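Side-chain contacts in nigritoxine (Vibrio nigripulchritudo, PDB 5M41), which is a toxin that acts on crustaceans and insects, with a new fold and a mode of action that remains unclear: residues Glu281-Trp286 and Lys350-Val355; Gly312-Ala317 and Asp327-Ser332. One frame throughout, in Å; residues are numbered along the deposited sequence.

Contact 1: residues Glu281-Trp286 and Lys350-Val355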
loop_
_atom_site.group_PDB
_atom_site.type_symbol
_atom_site.label_atom_id
_atom_site.label_comp_id
_atom_site.label_asym_id
_atom_site.label_seq_id
_atom_site.Cartn_x
_atom_site.Cartn_y
_atom_site.Cartn_z
ATOM N N GLU A 281 -6.332 -6.721 11.193
ATOM C CA GLU A 281 -7.679 -7.256 11.008
ATOM C C GLU A 281 -8.484 -7.170 12.322
ATOM O O GLU A 281 -9.715 -7.104 12.290
ATOM C CB GLU A 281 -7.653 -8.677 10.388
ATOM C CG GLU A 281 -6.895 -8.801 9.050
ATOM C CD GLU A 281 -7.759 -9.185 7.833
ATOM O OE1 GLU A 281 -8.934 -8.750 7.759
ATOM O OE2 GLU A 281 -7.254 -9.910 6.926
ATOM N N ASN A 282 -7.794 -7.127 13.464
ATOM C CA ASN A 282 -8.441 -6.789 14.742
ATOM C C ASN A 282 -8.830 -5.315 14.863
ATOM O O ASN A 282 -9.875 -4.989 15.444
ATOM C CB ASN A 282 -7.563 -7.171 15.944
ATOM C CG ASN A 282 -8.027 -8.448 16.635
ATOM O OD1 ASN A 282 -8.616 -9.335 16.013
ATOM N ND2 ASN A 282 -7.758 -8.542 17.932
ATOM N N ILE A 283 -7.973 -4.430 14.346
ATOM C CA ILE A 283 -8.266 -3.002 14.324
ATOM C C ILE A 283 -9.475 -2.757 13.411
ATOM O O ILE A 283 -10.363 -1.970 13.758
ATOM C CB ILE A 283 -7.035 -2.140 13.895
ATOM C CG1 ILE A 283 -5.830 -2.334 14.839
ATOM C CG2 ILE A 283 -7.402 -0.666 13.798
ATOM C CD1 ILE A 283 -6.097 -2.067 16.311
ATOM N N GLY A 284 -9.515 -3.445 12.266
ATOM C CA GLY A 284 -10.608 -3.291 11.295
ATOM C C GLY A 284 -10.822 -1.834 10.907
ATOM O O GLY A 284 -11.923 -1.271 11.065
ATOM N N ALA A 285 -9.762 -1.211 10.405
ATOM C CA ALA A 285 -9.799 0.237 10.131
ATOM C C ALA A 285 -10.677 0.616 8.925
ATOM O O ALA A 285 -11.314 1.688 8.922
ATOM C CB ALA A 285 -8.374 0.790 9.978
ATOM N N TRP A 286 -10.740 -0.281 7.936
ATOM C CA TRP A 286 -11.299 0.032 6.617
ATOM C C TRP A 286 -12.469 -0.828 6.202
ATOM O O TRP A 286 -12.474 -2.031 6.444
ATOM C CB TRP A 286 -10.185 -0.044 5.577
ATOM C CG TRP A 286 -9.075 0.944 5.891
ATOM C CD1 TRP A 286 -7.792 0.674 6.348
ATOM C CD2 TRP A 286 -9.158 2.418 5.845
ATOM N NE1 TRP A 286 -7.078 1.830 6.524
ATOM C CE2 TRP A 286 -7.843 2.913 6.247
ATOM C CE3 TRP A 286 -10.143 3.332 5.478
ATOM C CZ2 TRP A 286 -7.556 4.272 6.301
ATOM C CZ3 TRP A 286 -9.846 4.698 5.530
ATOM C CH2 TRP A 286 -8.581 5.159 5.930
ATOM N N LYS A 350 -16.190 3.953 11.248
ATOM C CA LYS A 350 -16.559 4.834 12.363
ATOM C C LYS A 350 -16.264 4.213 13.738
ATOM O O LYS A 350 -16.034 4.934 14.711
ATOM C CB LYS A 350 -18.019 5.294 12.220
ATOM C CG LYS A 350 -18.148 6.547 11.351
ATOM C CD LYS A 350 -19.018 6.344 10.112
ATOM C CE LYS A 350 -18.666 7.372 9.037
ATOM N NZ LYS A 350 -19.284 7.092 7.705
ATOM N N ASN A 351 -16.231 2.880 13.790
ATOM C CA ASN A 351 -15.735 2.134 14.942
ATOM C C ASN A 351 -14.249 2.340 15.320
ATOM O O ASN A 351 -13.840 2.048 16.450
ATOM C CB ASN A 351 -15.974 0.652 14.705
ATOM C CG ASN A 351 -16.378 -0.076 15.961
ATOM O OD1 ASN A 351 -17.117 0.462 16.787
ATOM N ND2 ASN A 351 -15.906 -1.312 16.111
ATOM N N LEU A 352 -13.444 2.845 14.382
ATOM C CA LEU A 352 -11.995 2.986 14.583
ATOM C C LEU A 352 -11.615 3.984 15.680
ATOM O O LEU A 352 -10.697 3.735 16.450
ATOM C CB LEU A 352 -11.315 3.395 13.268
ATOM C CG LEU A 352 -9.799 3.584 13.259
ATOM C CD1 LEU A 352 -9.115 2.257 13.509
ATOM C CD2 LEU A 352 -9.311 4.175 11.939
ATOM N N GLY A 353 -12.316 5.115 15.726
ATOM C CA GLY A 353 -11.952 6.255 16.582
ATOM C C GLY A 353 -11.929 7.530 15.746
ATOM O O GLY A 353 -12.496 7.561 14.655
ATOM N N GLN A 354 -11.301 8.590 16.256
ATOM C CA GLN A 354 -11.096 9.805 15.477
ATOM C C GLN A 354 -9.962 9.639 14.484
ATOM O O GLN A 354 -8.874 9.210 14.861
ATOM C CB GLN A 354 -10.650 10.928 16.381
ATOM C CG GLN A 354 -11.706 11.870 16.871
ATOM C CD GLN A 354 -11.112 12.811 17.880
ATOM O OE1 GLN A 354 -11.702 13.037 18.926
ATOM N NE2 GLN A 354 -9.902 13.329 17.597
ATOM N N VAL A 355 -10.194 10.006 13.232
ATOM C CA VAL A 355 -9.089 10.162 12.302
ATOM C C VAL A 355 -8.404 11.489 12.643
ATOM O O VAL A 355 -9.068 12.545 12.681
ATOM C CB VAL A 355 -9.546 10.146 10.833
ATOM C CG1 VAL A 355 -8.377 10.503 9.893
ATOM C CG2 VAL A 355 -10.087 8.758 10.467
#

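Contact 2: residues Gly312-Ala317 and Asp327-Ser332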
loop_
_atom_site.group_PDB
_atom_site.type_symbol
_atom_site.label_atom_id
_atom_site.label_comp_id
_atom_site.label_asym_id
_atom_site.label_seq_id
_atom_site.Cartn_x
_atom_site.Cartn_y
_atom_site.Cartn_z
ATOM N N GLY A 312 -10.342 8.849 -11.518
ATOM C CA GLY A 312 -11.663 8.492 -12.057
ATOM C C GLY A 312 -12.501 7.720 -11.053
ATOM O O GLY A 312 -13.682 8.023 -10.845
ATOM N N LEU A 313 -11.884 6.734 -10.408
ATOM C CA LEU A 313 -12.587 5.937 -9.405
ATOM C C LEU A 313 -13.059 6.801 -8.237
ATOM O O LEU A 313 -14.178 6.636 -7.743
ATOM C CB LEU A 313 -11.682 4.816 -8.888
ATOM C CG LEU A 313 -12.266 3.777 -7.922
ATOM C CD1 LEU A 313 -13.199 2.812 -8.652
ATOM C CD2 LEU A 313 -11.114 3.020 -7.274
ATOM N N THR A 314 -12.210 7.716 -7.783
ATOM C CA THR A 314 -12.588 8.590 -6.668
ATOM C C THR A 314 -13.731 9.535 -7.064
ATOM O O THR A 314 -14.664 9.768 -6.273
ATOM C CB THR A 314 -11.379 9.390 -6.131
ATOM O OG1 THR A 314 -10.260 8.511 -5.949
ATOM C CG2 THR A 314 -11.711 10.029 -4.805
ATOM N N ALA A 315 -13.652 10.079 -8.283
ATOM C CA ALA A 315 -14.671 11.008 -8.791
ATOM C C ALA A 315 -16.020 10.302 -8.865
ATOM O O ALA A 315 -17.019 10.842 -8.407
ATOM C CB ALA A 315 -14.263 11.585 -10.143
ATOM N N ASP A 316 -16.040 9.077 -9.385
ATOM C CA ASP A 316 -17.314 8.344 -9.522
ATOM C C ASP A 316 -17.964 8.065 -8.173
ATOM O O ASP A 316 -19.185 8.146 -8.053
ATOM C CB ASP A 316 -17.154 7.040 -10.302
ATOM C CG ASP A 316 -16.665 7.255 -11.720
ATOM O OD1 ASP A 316 -16.674 8.406 -12.214
ATOM O OD2 ASP A 316 -16.252 6.256 -12.342
ATOM N N ALA A 317 -17.153 7.764 -7.158
ATOM C CA ALA A 317 -17.690 7.448 -5.836
ATOM C C ALA A 317 -18.368 8.658 -5.191
ATOM O O ALA A 317 -19.395 8.516 -4.516
ATOM C CB ALA A 317 -16.607 6.881 -4.933
ATOM N N ASP A 327 -15.904 12.606 4.097
ATOM C CA ASP A 327 -15.578 11.254 4.553
ATOM C C ASP A 327 -14.116 10.945 4.311
ATOM O O ASP A 327 -13.597 11.214 3.209
ATOM C CB ASP A 327 -16.373 10.206 3.753
ATOM C CG ASP A 327 -17.829 10.107 4.168
ATOM O OD1 ASP A 327 -18.139 10.467 5.311
ATOM O OD2 ASP A 327 -18.649 9.633 3.342
ATOM N N VAL A 328 -13.470 10.332 5.304
ATOM C CA VAL A 328 -12.096 9.884 5.149
ATOM C C VAL A 328 -12.086 8.550 4.415
ATOM O O VAL A 328 -12.811 7.619 4.765
ATOM C CB VAL A 328 -11.370 9.785 6.512
ATOM C CG1 VAL A 328 -10.008 9.118 6.348
ATOM C CG2 VAL A 328 -11.179 11.184 7.118
ATOM N N ILE A 329 -11.284 8.466 3.366
ATOM C CA ILE A 329 -11.214 7.282 2.555
ATOM C C ILE A 329 -9.753 6.858 2.390
ATOM O O ILE A 329 -8.838 7.671 2.553
ATOM C CB ILE A 329 -11.910 7.461 1.179
ATOM C CG1 ILE A 329 -11.272 8.567 0.354
ATOM C CG2 ILE A 329 -13.410 7.754 1.342
ATOM C CD1 ILE A 329 -11.646 8.491 -1.123
ATOM N N SER A 330 -9.550 5.581 2.112
ATOM C CA SER A 330 -8.255 5.076 1.749
ATOM C C SER A 330 -8.382 4.684 0.285
ATOM O O SER A 330 -9.185 3.799 -0.055
ATOM C CB SER A 330 -7.910 3.855 2.592
ATOM O OG SER A 330 -6.759 3.194 2.079
ATOM N N LEU A 331 -7.642 5.363 -0.583
ATOM C CA LEU A 331 -7.525 4.896 -1.947
ATOM C C LEU A 331 -6.316 3.968 -1.996
ATOM O O LEU A 331 -5.161 4.421 -1.905
ATOM C CB LEU A 331 -7.416 6.062 -2.936
ATOM C CG LEU A 331 -6.887 5.822 -4.358
ATOM C CD1 LEU A 331 -7.753 4.859 -5.151
ATOM C CD2 LEU A 331 -6.790 7.149 -5.086
ATOM N N SER A 332 -6.584 2.673 -2.117
ATOM C CA SER A 332 -5.532 1.664 -2.154
ATOM C C SER A 332 -5.092 1.430 -3.577
ATOM O O SER A 332 -5.919 1.215 -4.444
ATOM C CB SER A 332 -6.023 0.321 -1.587
ATOM O OG SER A 332 -6.211 0.388 -0.183
#

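Contact 1: residues Glu281-Trp286 and Lys350-Val355
Leu352 reaches over to Ile283 and Ala285, joining the end of helix 277-283 to the turn that follows strand 340-348 of an antiparallel sheet. The meeting is apolar throughout, with no hydrogen bond between the two segments. The CB bond of Leu352 points toward the helix end, and CG is anti to the backbone N (chi1 -179°). CD1 touches both Ile283 CG2 and Ala285 CB. It lies 3.4 Å from Ile283 CG2, closer than the usual van der Waals distance, so the packing is tight at this point. In Ile283, chi1 of -59° leaves CG2 anti to the backbone N, and this is the methyl that meets Leu352. The two side chains meet at an angle rather than lying alongside each other. Gly284, just after the helix, has a positive phi, and the chain turns there to bring Ala285 against the same leucine. The backbones come nearest at this pair, with 5.7 Å between Ala285 CA and Leu352 CA. Tyr428 of strand 427-429 packs on both Ile283 and Leu352, and Ile438 packs on Ala285. Ala285 CB touches both methyls of Leu352, at 3.9 Å from CD1 and 4.0 Å from CD2.

Contact 2: residues Gly312-Ala317 and Asp327-Ser332
Thr314 lies over the ends of Ile329 and Leu331, and each of its two branches meets a different one. Its methyl CG2 is 4.0 Å from Ile329 CD1. Its hydroxyl OG1 is 3.8 Å from Leu331 CD2, a plain van der Waals contact. The polar need of OG1 is met within the helix, where it hydrogen-bonds the carbonyl O of Ala310 one turn earlier. The first torsion explains this split: at chi1 -47° OG1 sits beside the backbone N and CG2 is anti to it. The hydroxyl can then bond back to its own helix while the methyl remains available to the strand.

Ile329 and Leu331 are two apart on the strand, so both side chains face the helix. Ile329 reaches Thr314 with CG1 set between its backbone N and carbonyl carbon (chi1 61°), and the chain then runs out to CD1. Leu331 uses both methyls. CD2 meets Thr314, and CD1 lies 4.4 Å from Leu313 CD2, a looser apolar touch. Thr314 and Leu331 are also the nearest residues by backbone, with 7.8 Å between Thr314 CA and Leu331 CA.

The segment axes approach to 10.6 Å and run roughly antiparallel, at 148°. This is a helix packed on one face of a sheet through side chains alone. Three of the four touching residues are buried. Leu345 of strand 340-348, next to strand 328-336 in the sheet, packs on both Leu313 and Leu331. Helix 373-382 closes the same region: its Ile377 touches Thr314, and its Leu376 and Phe380 touch Leu331. Helix 302-319 therefore sits over strands 328-336 and 340-348, with helix 373-382 beside it.

In the fold
Contact 2 is nested along the chain inside the loop closed by contact 1, and their centres are about 18 Å apart. Both involve the antiparallel sheet that contains strands 286-288, 328-336 and 340-348. Contact 1 joins the chain just before strand 286-288 to the turn after strand 340-348, and segment 350-355 leads into strand 354-357 of a second, smaller sheet. Contact 2 sets helix 302-319 on strand 328-336. They touch directly: Trp286 CZ3 lies 3.5 Å from Ser330 N, and Val355 CG1 lies 4.0 Å from Val328 CG2. Strand 328-336 thus has the helix on one face and Trp286 with Val355 on the other. Together the contacts pack both faces of this central part of the toxin.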